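Local coordinates for protein putative oxidoreductase (Klebsiella pneumoniae subsp. pneumoniae MGH 78578, PDB 3E82) that probably catalyses a nucleotide-dependent oxidation-reduction reaction, as in other enzymes of the Gfo/Idh/MocA family, at residues 136-141 with 290-295; 148-153 with 242-247; 195-200 with 218-223. All coordinates share one frame; numbering follows the deposited sequence.

Contact 1: 136-141 with 290-295; sequences IRQVIE and HAQATP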
loop_
_atom_site.group_PDB
_atom_site.type_symbol
_atom_site.label_atom_id
_atom_site.label_comp_id
_atom_site.label_asym_id
_atom_site.label_seq_id
_atom_site.Cartn_x
_atom_site.Cartn_y
_atom_site.Cartn_z
ATOM N N ILE B 136 -9.277 -2.920 -16.073
ATOM C CA ILE B 136 -9.464 -1.986 -14.965
ATOM C C ILE B 136 -9.996 -0.650 -15.458
ATOM O O ILE B 136 -10.896 -0.063 -14.851
ATOM C CB ILE B 136 -8.133 -1.735 -14.213
ATOM C CG1 ILE B 136 -7.743 -2.986 -13.420
ATOM C CG2 ILE B 136 -8.256 -0.512 -13.315
ATOM C CD1 ILE B 136 -8.834 -3.506 -12.494
ATOM N N ARG B 137 -9.434 -0.165 -16.561
ATOM C CA ARG B 137 -9.868 1.108 -17.122
ATOM C C ARG B 137 -11.343 1.017 -17.497
ATOM O O ARG B 137 -12.110 1.949 -17.274
ATOM C CB ARG B 137 -9.046 1.456 -18.367
ATOM C CG ARG B 137 -9.327 2.852 -18.924
ATOM C CD ARG B 137 -8.594 3.085 -20.247
ATOM N NE ARG B 137 -8.888 4.401 -20.818
ATOM C CZ ARG B 137 -8.184 5.507 -20.579
ATOM N NH1 ARG B 137 -7.125 5.469 -19.778
ATOM N NH2 ARG B 137 -8.550 6.660 -21.130
ATOM N N GLN B 138 -11.723 -0.121 -18.068
ATOM C CA GLN B 138 -13.096 -0.354 -18.489
ATOM C C GLN B 138 -14.067 -0.283 -17.316
ATOM O O GLN B 138 -15.100 0.367 -17.403
ATOM C CB GLN B 138 -13.202 -1.721 -19.168
ATOM C CG GLN B 138 -14.615 -2.114 -19.550
ATOM C CD GLN B 138 -14.695 -3.530 -20.104
ATOM O OE1 GLN B 138 -14.309 -4.502 -19.436
ATOM N NE2 GLN B 138 -15.196 -3.657 -21.325
ATOM N N VAL B 139 -13.736 -0.954 -16.220
ATOM C CA VAL B 139 -14.614 -0.937 -15.051
ATOM C C VAL B 139 -14.744 0.479 -14.486
ATOM O O VAL B 139 -15.846 0.920 -14.158
ATOM C CB VAL B 139 -14.103 -1.887 -13.946
ATOM C CG1 VAL B 139 -15.009 -1.792 -12.720
ATOM C CG2 VAL B 139 -14.074 -3.326 -14.475
ATOM N N ILE B 140 -13.627 1.195 -14.387
ATOM C CA ILE B 140 -13.656 2.561 -13.875
ATOM C C ILE B 140 -14.530 3.466 -14.747
ATOM O O ILE B 140 -15.406 4.178 -14.243
ATOM C CB ILE B 140 -12.239 3.187 -13.823
ATOM C CG1 ILE B 140 -11.366 2.424 -12.818
ATOM C CG2 ILE B 140 -12.341 4.677 -13.456
ATOM C CD1 ILE B 140 -9.909 2.885 -12.771
ATOM N N GLU B 141 -14.279 3.444 -16.053
ATOM C CA GLU B 141 -15.028 4.273 -16.996
ATOM C C GLU B 141 -16.510 3.921 -17.087
ATOM O O GLU B 141 -17.336 4.778 -17.408
ATOM C CB GLU B 141 -14.380 4.196 -18.378
ATOM C CG GLU B 141 -13.196 5.146 -18.521
ATOM C CD GLU B 141 -12.390 4.909 -19.784
ATOM O OE1 GLU B 141 -12.976 4.477 -20.802
ATOM O OE2 GLU B 141 -11.166 5.169 -19.756
ATOM N N HIS B 290 -18.666 -10.560 -8.240
ATOM C CA HIS B 290 -19.054 -11.188 -9.491
ATOM C C HIS B 290 -17.894 -10.928 -10.439
ATOM O O HIS B 290 -17.173 -9.943 -10.288
ATOM C CB HIS B 290 -20.355 -10.611 -10.061
ATOM C CG HIS B 290 -20.272 -9.171 -10.455
ATOM N ND1 HIS B 290 -20.326 -8.144 -9.536
ATOM C CD2 HIS B 290 -20.173 -8.583 -11.670
ATOM C CE1 HIS B 290 -20.266 -6.986 -10.169
ATOM N NE2 HIS B 290 -20.175 -7.224 -11.466
ATOM N N ALA B 291 -17.702 -11.816 -11.403
ATOM C CA ALA B 291 -16.604 -11.660 -12.346
ATOM C C ALA B 291 -17.025 -10.934 -13.613
ATOM O O ALA B 291 -18.204 -10.889 -13.959
ATOM C CB ALA B 291 -16.028 -13.021 -12.697
ATOM N N GLN B 292 -16.050 -10.342 -14.291
ATOM C CA GLN B 292 -16.300 -9.652 -15.548
ATOM C C GLN B 292 -15.143 -10.012 -16.462
ATOM O O GLN B 292 -13.974 -9.867 -16.083
ATOM C CB GLN B 292 -16.361 -8.139 -15.362
ATOM C CG GLN B 292 -16.634 -7.410 -16.672
ATOM C CD GLN B 292 -16.929 -5.939 -16.487
ATOM O OE1 GLN B 292 -17.783 -5.562 -15.685
ATOM N NE2 GLN B 292 -16.232 -5.095 -17.245
ATOM N N ALA B 293 -15.467 -10.508 -17.651
ATOM C CA ALA B 293 -14.443 -10.907 -18.610
ATOM C C ALA B 293 -13.444 -9.782 -18.845
ATOM O O ALA B 293 -13.822 -8.624 -19.007
ATOM C CB ALA B 293 -15.085 -11.329 -19.936
ATOM N N THR B 294 -12.162 -10.136 -18.832
ATOM C CA THR B 294 -11.098 -9.171 -19.069
ATOM C C THR B 294 -10.859 -9.056 -20.573
ATOM O O THR B 294 -10.739 -10.064 -21.270
ATOM C CB THR B 294 -9.780 -9.609 -18.394
ATOM O OG1 THR B 294 -10.004 -9.814 -16.993
ATOM C CG2 THR B 294 -8.702 -8.540 -18.577
ATOM N N PRO B 295 -10.801 -7.823 -21.092
ATOM C CA PRO B 295 -10.574 -7.612 -22.523
ATOM C C PRO B 295 -9.196 -8.097 -22.964
ATOM O O PRO B 295 -8.244 -8.124 -22.172
ATOM C CB PRO B 295 -10.755 -6.104 -22.684
ATOM C CG PRO B 295 -10.327 -5.571 -21.344
ATOM C CD PRO B 295 -10.954 -6.540 -20.384
#

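Contact 2: 148-153 with 242-247; sequences VKHFES and TVHGDK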
loop_
_atom_site.group_PDB
_atom_site.type_symbol
_atom_site.label_atom_id
_atom_site.label_comp_id
_atom_site.label_asym_id
_atom_site.label_seq_id
_atom_site.Cartn_x
_atom_site.Cartn_y
_atom_site.Cartn_z
ATOM N N VAL B 148 -13.602 6.947 -8.099
ATOM C CA VAL B 148 -12.411 6.233 -7.630
ATOM C C VAL B 148 -11.749 6.995 -6.479
ATOM O O VAL B 148 -11.571 8.211 -6.551
ATOM C CB VAL B 148 -11.383 6.035 -8.771
ATOM C CG1 VAL B 148 -10.076 5.468 -8.213
ATOM C CG2 VAL B 148 -11.952 5.087 -9.818
ATOM N N LYS B 149 -11.382 6.272 -5.421
ATOM C CA LYS B 149 -10.767 6.888 -4.255
ATOM C C LYS B 149 -9.401 6.298 -3.913
ATOM O O LYS B 149 -8.552 6.979 -3.327
ATOM C CB LYS B 149 -11.715 6.774 -3.045
ATOM C CG LYS B 149 -12.987 7.620 -3.194
ATOM C CD LYS B 149 -12.608 9.080 -3.400
ATOM C CE LYS B 149 -13.724 9.892 -4.043
ATOM N NZ LYS B 149 -14.892 10.051 -3.153
ATOM N N HIS B 150 -9.196 5.040 -4.298
ATOM C CA HIS B 150 -7.953 4.323 -4.026
ATOM C C HIS B 150 -7.623 3.392 -5.199
ATOM O O HIS B 150 -8.313 2.396 -5.437
ATOM C CB HIS B 150 -8.109 3.524 -2.716
ATOM C CG HIS B 150 -6.917 2.687 -2.351
ATOM N ND1 HIS B 150 -6.288 2.785 -1.129
ATOM C CD2 HIS B 150 -6.267 1.711 -3.029
ATOM C CE1 HIS B 150 -5.302 1.907 -1.068
ATOM N NE2 HIS B 150 -5.267 1.242 -2.210
ATOM N N PHE B 151 -6.563 3.736 -5.928
ATOM C CA PHE B 151 -6.100 2.975 -7.088
ATOM C C PHE B 151 -4.733 2.387 -6.737
ATOM O O PHE B 151 -3.781 3.123 -6.456
ATOM C CB PHE B 151 -5.984 3.910 -8.295
ATOM C CG PHE B 151 -5.515 3.235 -9.565
ATOM C CD1 PHE B 151 -6.432 2.711 -10.475
ATOM C CD2 PHE B 151 -4.162 3.179 -9.876
ATOM C CE1 PHE B 151 -6.003 2.151 -11.674
ATOM C CE2 PHE B 151 -3.725 2.619 -11.074
ATOM C CZ PHE B 151 -4.643 2.109 -11.971
ATOM N N GLU B 152 -4.640 1.061 -6.740
ATOM C CA GLU B 152 -3.397 0.387 -6.389
ATOM C C GLU B 152 -2.930 -0.539 -7.510
ATOM O O GLU B 152 -3.684 -1.401 -7.980
ATOM C CB GLU B 152 -3.590 -0.404 -5.092
ATOM C CG GLU B 152 -2.300 -0.884 -4.476
ATOM C CD GLU B 152 -2.482 -1.366 -3.059
ATOM O OE1 GLU B 152 -3.455 -0.932 -2.402
ATOM O OE2 GLU B 152 -1.638 -2.165 -2.601
ATOM N N SER B 153 -1.675 -0.354 -7.917
ATOM C CA SER B 153 -1.063 -1.122 -9.000
ATOM C C SER B 153 0.245 -1.745 -8.526
ATOM O O SER B 153 1.112 -1.053 -7.974
ATOM C CB SER B 153 -0.813 -0.195 -10.199
ATOM O OG SER B 153 -0.195 -0.876 -11.270
ATOM N N THR B 242 -5.837 -3.204 -7.682
ATOM C CA THR B 242 -6.837 -3.170 -6.621
ATOM C C THR B 242 -7.361 -1.738 -6.669
ATOM O O THR B 242 -6.602 -0.795 -6.462
ATOM C CB THR B 242 -6.225 -3.439 -5.225
ATOM O OG1 THR B 242 -5.715 -4.777 -5.172
ATOM C CG2 THR B 242 -7.284 -3.259 -4.143
ATOM N N VAL B 243 -8.647 -1.575 -6.963
ATOM C CA VAL B 243 -9.235 -0.239 -7.054
ATOM C C VAL B 243 -10.522 -0.137 -6.260
ATOM O O VAL B 243 -11.439 -0.937 -6.450
ATOM C CB VAL B 243 -9.530 0.138 -8.523
ATOM C CG1 VAL B 243 -10.026 1.583 -8.612
ATOM C CG2 VAL B 243 -8.277 -0.048 -9.362
ATOM N N HIS B 244 -10.585 0.851 -5.369
ATOM C CA HIS B 244 -11.763 1.061 -4.537
ATOM C C HIS B 244 -12.411 2.395 -4.852
ATOM O O HIS B 244 -11.735 3.424 -4.939
ATOM C CB HIS B 244 -11.388 1.043 -3.049
ATOM C CG HIS B 244 -10.578 -0.147 -2.639
ATOM N ND1 HIS B 244 -11.045 -1.440 -2.746
ATOM C CD2 HIS B 244 -9.329 -0.237 -2.127
ATOM C CE1 HIS B 244 -10.116 -2.276 -2.319
ATOM N NE2 HIS B 244 -9.064 -1.572 -1.938
ATOM N N GLY B 245 -13.727 2.365 -5.022
ATOM C CA GLY B 245 -14.490 3.564 -5.308
ATOM C C GLY B 245 -15.598 3.652 -4.273
ATOM O O GLY B 245 -15.749 2.738 -3.466
ATOM N N ASP B 246 -16.382 4.725 -4.279
ATOM C CA ASP B 246 -17.445 4.841 -3.285
ATOM C C ASP B 246 -18.683 3.996 -3.586
ATOM O O ASP B 246 -19.642 4.015 -2.822
ATOM C CB ASP B 246 -17.847 6.302 -3.082
ATOM C CG ASP B 246 -18.206 7.000 -4.376
ATOM O OD1 ASP B 246 -18.590 6.314 -5.342
ATOM O OD2 ASP B 246 -18.116 8.247 -4.417
ATOM N N LYS B 247 -18.654 3.255 -4.688
ATOM C CA LYS B 247 -19.770 2.391 -5.064
ATOM C C LYS B 247 -19.349 0.927 -5.112
ATOM O O LYS B 247 -20.192 0.029 -5.131
ATOM C CB LYS B 247 -20.335 2.801 -6.426
ATOM C CG LYS B 247 -21.539 3.736 -6.343
ATOM C CD LYS B 247 -21.840 4.400 -7.684
ATOM C CE LYS B 247 -22.017 3.397 -8.832
ATOM N NZ LYS B 247 -23.271 2.588 -8.741
#

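Contact 3: 195-200 with 218-223; sequences PQSVQG and VLNYPA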
loop_
_atom_site.group_PDB
_atom_site.type_symbol
_atom_site.label_atom_id
_atom_site.label_comp_id
_atom_site.label_asym_id
_atom_site.label_seq_id
_atom_site.Cartn_x
_atom_site.Cartn_y
_atom_site.Cartn_z
ATOM N N PRO B 195 -0.361 13.984 -10.795
ATOM C CA PRO B 195 -0.677 14.042 -9.367
ATOM C C PRO B 195 -0.216 15.385 -8.822
ATOM O O PRO B 195 0.620 16.063 -9.440
ATOM C CB PRO B 195 0.131 12.886 -8.791
ATOM C CG PRO B 195 1.377 12.904 -9.669
ATOM C CD PRO B 195 0.797 13.107 -11.052
ATOM N N GLN B 196 -0.759 15.771 -7.673
ATOM C CA GLN B 196 -0.381 17.027 -7.044
ATOM C C GLN B 196 0.973 16.902 -6.352
ATOM O O GLN B 196 1.743 17.860 -6.305
ATOM C CB GLN B 196 -1.439 17.457 -6.032
ATOM C CG GLN B 196 -1.188 18.838 -5.438
ATOM C CD GLN B 196 -2.438 19.440 -4.835
ATOM O OE1 GLN B 196 -3.490 19.448 -5.468
ATOM N NE2 GLN B 196 -2.330 19.959 -3.621
ATOM N N SER B 197 1.258 15.721 -5.805
ATOM C CA SER B 197 2.534 15.483 -5.132
ATOM C C SER B 197 2.885 14.002 -5.170
ATOM O O SER B 197 2.027 13.154 -5.403
ATOM C CB SER B 197 2.483 15.973 -3.687
ATOM O OG SER B 197 1.649 15.152 -2.894
ATOM N N VAL B 198 4.155 13.696 -4.948
ATOM C CA VAL B 198 4.634 12.320 -4.986
ATOM C C VAL B 198 5.407 12.000 -3.721
ATOM O O VAL B 198 6.255 12.779 -3.281
ATOM C CB VAL B 198 5.562 12.091 -6.214
ATOM C CG1 VAL B 198 6.116 10.687 -6.198
ATOM C CG2 VAL B 198 4.794 12.336 -7.503
ATOM N N GLN B 199 5.110 10.853 -3.129
ATOM C CA GLN B 199 5.797 10.438 -1.921
ATOM C C GLN B 199 6.410 9.073 -2.214
ATOM O O GLN B 199 5.764 8.204 -2.799
ATOM C CB GLN B 199 4.800 10.376 -0.756
ATOM C CG GLN B 199 5.418 10.207 0.616
ATOM C CD GLN B 199 5.735 8.761 0.928
ATOM O OE1 GLN B 199 4.920 7.877 0.658
ATOM N NE2 GLN B 199 6.913 8.508 1.514
ATOM N N GLY B 200 7.664 8.885 -1.827
ATOM C CA GLY B 200 8.302 7.617 -2.104
ATOM C C GLY B 200 9.091 6.983 -0.975
ATOM O O GLY B 200 9.661 7.667 -0.130
ATOM N N VAL B 218 3.505 6.648 -3.534
ATOM C CA VAL B 218 2.142 7.162 -3.482
ATOM C C VAL B 218 2.009 8.466 -4.246
ATOM O O VAL B 218 2.767 9.409 -4.017
ATOM C CB VAL B 218 1.683 7.415 -2.023
ATOM C CG1 VAL B 218 0.262 7.953 -2.015
ATOM C CG2 VAL B 218 1.761 6.121 -1.218
ATOM N N LEU B 219 1.047 8.501 -5.164
ATOM C CA LEU B 219 0.767 9.694 -5.949
ATOM C C LEU B 219 -0.482 10.351 -5.351
ATOM O O LEU B 219 -1.559 9.751 -5.348
ATOM C CB LEU B 219 0.524 9.322 -7.418
ATOM C CG LEU B 219 1.765 9.270 -8.327
ATOM C CD1 LEU B 219 2.840 8.400 -7.727
ATOM C CD2 LEU B 219 1.360 8.761 -9.699
ATOM N N ASN B 220 -0.330 11.573 -4.839
ATOM C CA ASN B 220 -1.454 12.295 -4.231
ATOM C C ASN B 220 -2.225 13.178 -5.214
ATOM O O ASN B 220 -1.650 14.058 -5.866
ATOM C CB ASN B 220 -0.974 13.176 -3.063
ATOM C CG ASN B 220 -0.325 12.375 -1.944
ATOM O OD1 ASN B 220 -0.942 11.474 -1.354
ATOM N ND2 ASN B 220 0.929 12.701 -1.641
ATOM N N TYR B 221 -3.527 12.921 -5.318
ATOM C CA TYR B 221 -4.424 13.698 -6.172
ATOM C C TYR B 221 -5.375 14.436 -5.222
ATOM O O TYR B 221 -5.519 14.053 -4.065
ATOM C CB TYR B 221 -5.213 12.773 -7.110
ATOM C CG TYR B 221 -4.383 12.207 -8.237
ATOM C CD1 TYR B 221 -4.299 12.867 -9.473
ATOM C CD2 TYR B 221 -3.651 11.032 -8.067
ATOM C CE1 TYR B 221 -3.503 12.364 -10.514
ATOM C CE2 TYR B 221 -2.849 10.520 -9.098
ATOM C CZ TYR B 221 -2.783 11.195 -10.319
ATOM O OH TYR B 221 -2.007 10.694 -11.337
ATOM N N PRO B 222 -6.040 15.500 -5.699
ATOM C CA PRO B 222 -6.953 16.246 -4.825
ATOM C C PRO B 222 -8.044 15.423 -4.146
ATOM O O PRO B 222 -8.349 15.648 -2.978
ATOM C CB PRO B 222 -7.534 17.309 -5.756
ATOM C CG PRO B 222 -6.415 17.544 -6.734
ATOM C CD PRO B 222 -5.971 16.122 -7.032
ATOM N N ALA B 223 -8.626 14.471 -4.867
ATOM C CA ALA B 223 -9.705 13.680 -4.292
ATOM C C ALA B 223 -9.489 12.170 -4.258
ATOM O O ALA B 223 -10.441 11.417 -4.077
ATOM C CB ALA B 223 -11.029 13.999 -5.015
#

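Contact 1: 136-141 with 290-295
Gln138 and Val139, neighbours on helix 131-142, look across at Gln292 of strand 289-292 and at Pro295 in the loop beyond it, and the two backbones stay well apart. Gln138 CA is 8.7 Å from Pro295 CA, and Val139 CA is 8.9 Å from Gln292 CA. Helix 131-142 lies on the large mixed sheet of the C-terminal alpha/beta domain of a Gfo/Idh/MocA protein, with Ile136 on Leu280 and Val250; this contact is at the surface edge of that packing, where 289-292 forms an outermost strand within the chain. Long side chains have to span the gap. Both glutamines do so stretched out, each with CG anti to its main-chain nitrogen and the rest of the chain extended, and they meet at an angle. Gln292 NE2 donates to Gln138 OE1 at 3.0 Å, a bent bond with 133° at the hydrogen. The oxygen lies close to the amide plane of Gln292, but the nitrogen stands above the carbonyl plane of Gln138, 64° out of it, so the bond does not use a lone pair direction. The two amides are turned 68° against each other. Beside this bond the contacts are looser: Pro295 slides past Gln138, and Pro295 CD lies 4.0 Å from Gln138 OE1. Strand 289-292 itself is held by backbone bonding between Gln292 and Leu280 of the neighbouring strand 280-284, and Thr294 OG1 bonds to Asp278 O just before it. On the helix, Arg137 NE and Glu141 OE2 form a salt bridge at 2.6 Å, one turn apart. Val139 also packs on Thr144 and Leu145 and gives this contact a single methyl, CG2, which lies 3.9 Å from Gln292 NE2.

Contact 2: 148-153 with 242-247
His150 swings CG anti to its backbone nitrogen (chi1 177°), while His244 turns CG anti to its carbonyl carbon (chi1 -51°); the two imidazoles end up side by side, pointing the same way from one face of an antiparallel strand pair. This pair, 148-156 with 241-245, runs through the middle of the mixed sheet and carries a classic beta bulge: His244 O takes both Lys149 N, at 2.9 Å, and His150 N, at 3.1 Å. Beyond the bulge regular pairing resumes, with His244 N returning a 2.7 Å bond to His150 O and Glu152 matched to Thr242. The rings meet obliquely, planes 57° apart, with His244 CD2 over one face of the His150 ring, 3.7 Å from its CD2. What fixes the rotation of His150 is a grip on both ring nitrogens. NE2 donates to Glu152 OE1 at 2.8 Å; the oxygen lies nearly in the ring plane and receives the bond on its anti lone pair, while ND1 bonds to Trp214 of the second subunit. Glu152 is steadied in turn by His154, which bonds its other oxygen, and His244 ND1 pairs with Ser249. This histidine-lined face therefore belongs to the subunit interface. On the other face Val148, Phe151 and Val243 form an apolar patch against Ile136 and Ile140 of helix 131-142: Val148 CG1 touches Val243 CG1 at 3.9 Å, and the second methyl of Val243, CG2, comes obliquely to the Phe151 ring, 3.5 Å from CD1.

Contact 3: 195-200 with 218-223
Asn220 and Ser197 face each other across a hydrogen-bonded antiparallel pair, and their side chains add a further bond. Ser197 OG sits between its own backbone nitrogen and carbonyl carbon (chi1 70°), whereas Asn220 has CG anti to the carbonyl carbon (chi1 -61°); this brings ND2 within 2.8 Å of OG, which lies close to the amide plane. The other end of the amide, OD1, is taken by Lys225 and by Asn201 of the second subunit, consistent with the modelled orientation of the amide.

On the opposite face Pro195 lies across the Tyr221 ring in a CH-pi contact. Its CA stands 3.7 Å from the ring centroid, 21° off the normal, and Pro195 CB adds a 3.7 Å touch to Tyr221 CZ. The ring is held at its tip by the bond from OH to Gly193 O. Pro195 CB also meets Leu219 CB at 3.8 Å, joining this corner to the side chains that pack against helix 320-339, Leu219 on Val329 and Val198 on Ala332 and Ala333.

Along the backbone, Asn220 O accepts Gln196 N at 2.6 Å and, weakly, Ser197 N at 3.4 Å. That is a classic beta bulge, set at the open end of the beta hairpin formed by strands 197-203 and 214-220.

Overall arrangement
All three contacts belong to the mixed sheet of the C-terminal domain. Contacts 2 and 3 are buried strand pairings, one in the middle of the sheet and one at an outer end, each with a classic bulge and each reaching the second subunit; they touch where Lys149 CD meets Ala223 O. Contact 1 lies at the surface beside the other outermost strand, joined by a lone amide-to-amide bond. Helix 131-142 links it to contact 2: Ile136 and Ile140 pack on Phe151, Ile140 also on Val148, and Ile136 on Val243. Contacts 1 and 3 stand apart, nearest atoms about 11 Å, with centres about 25 Å from each other.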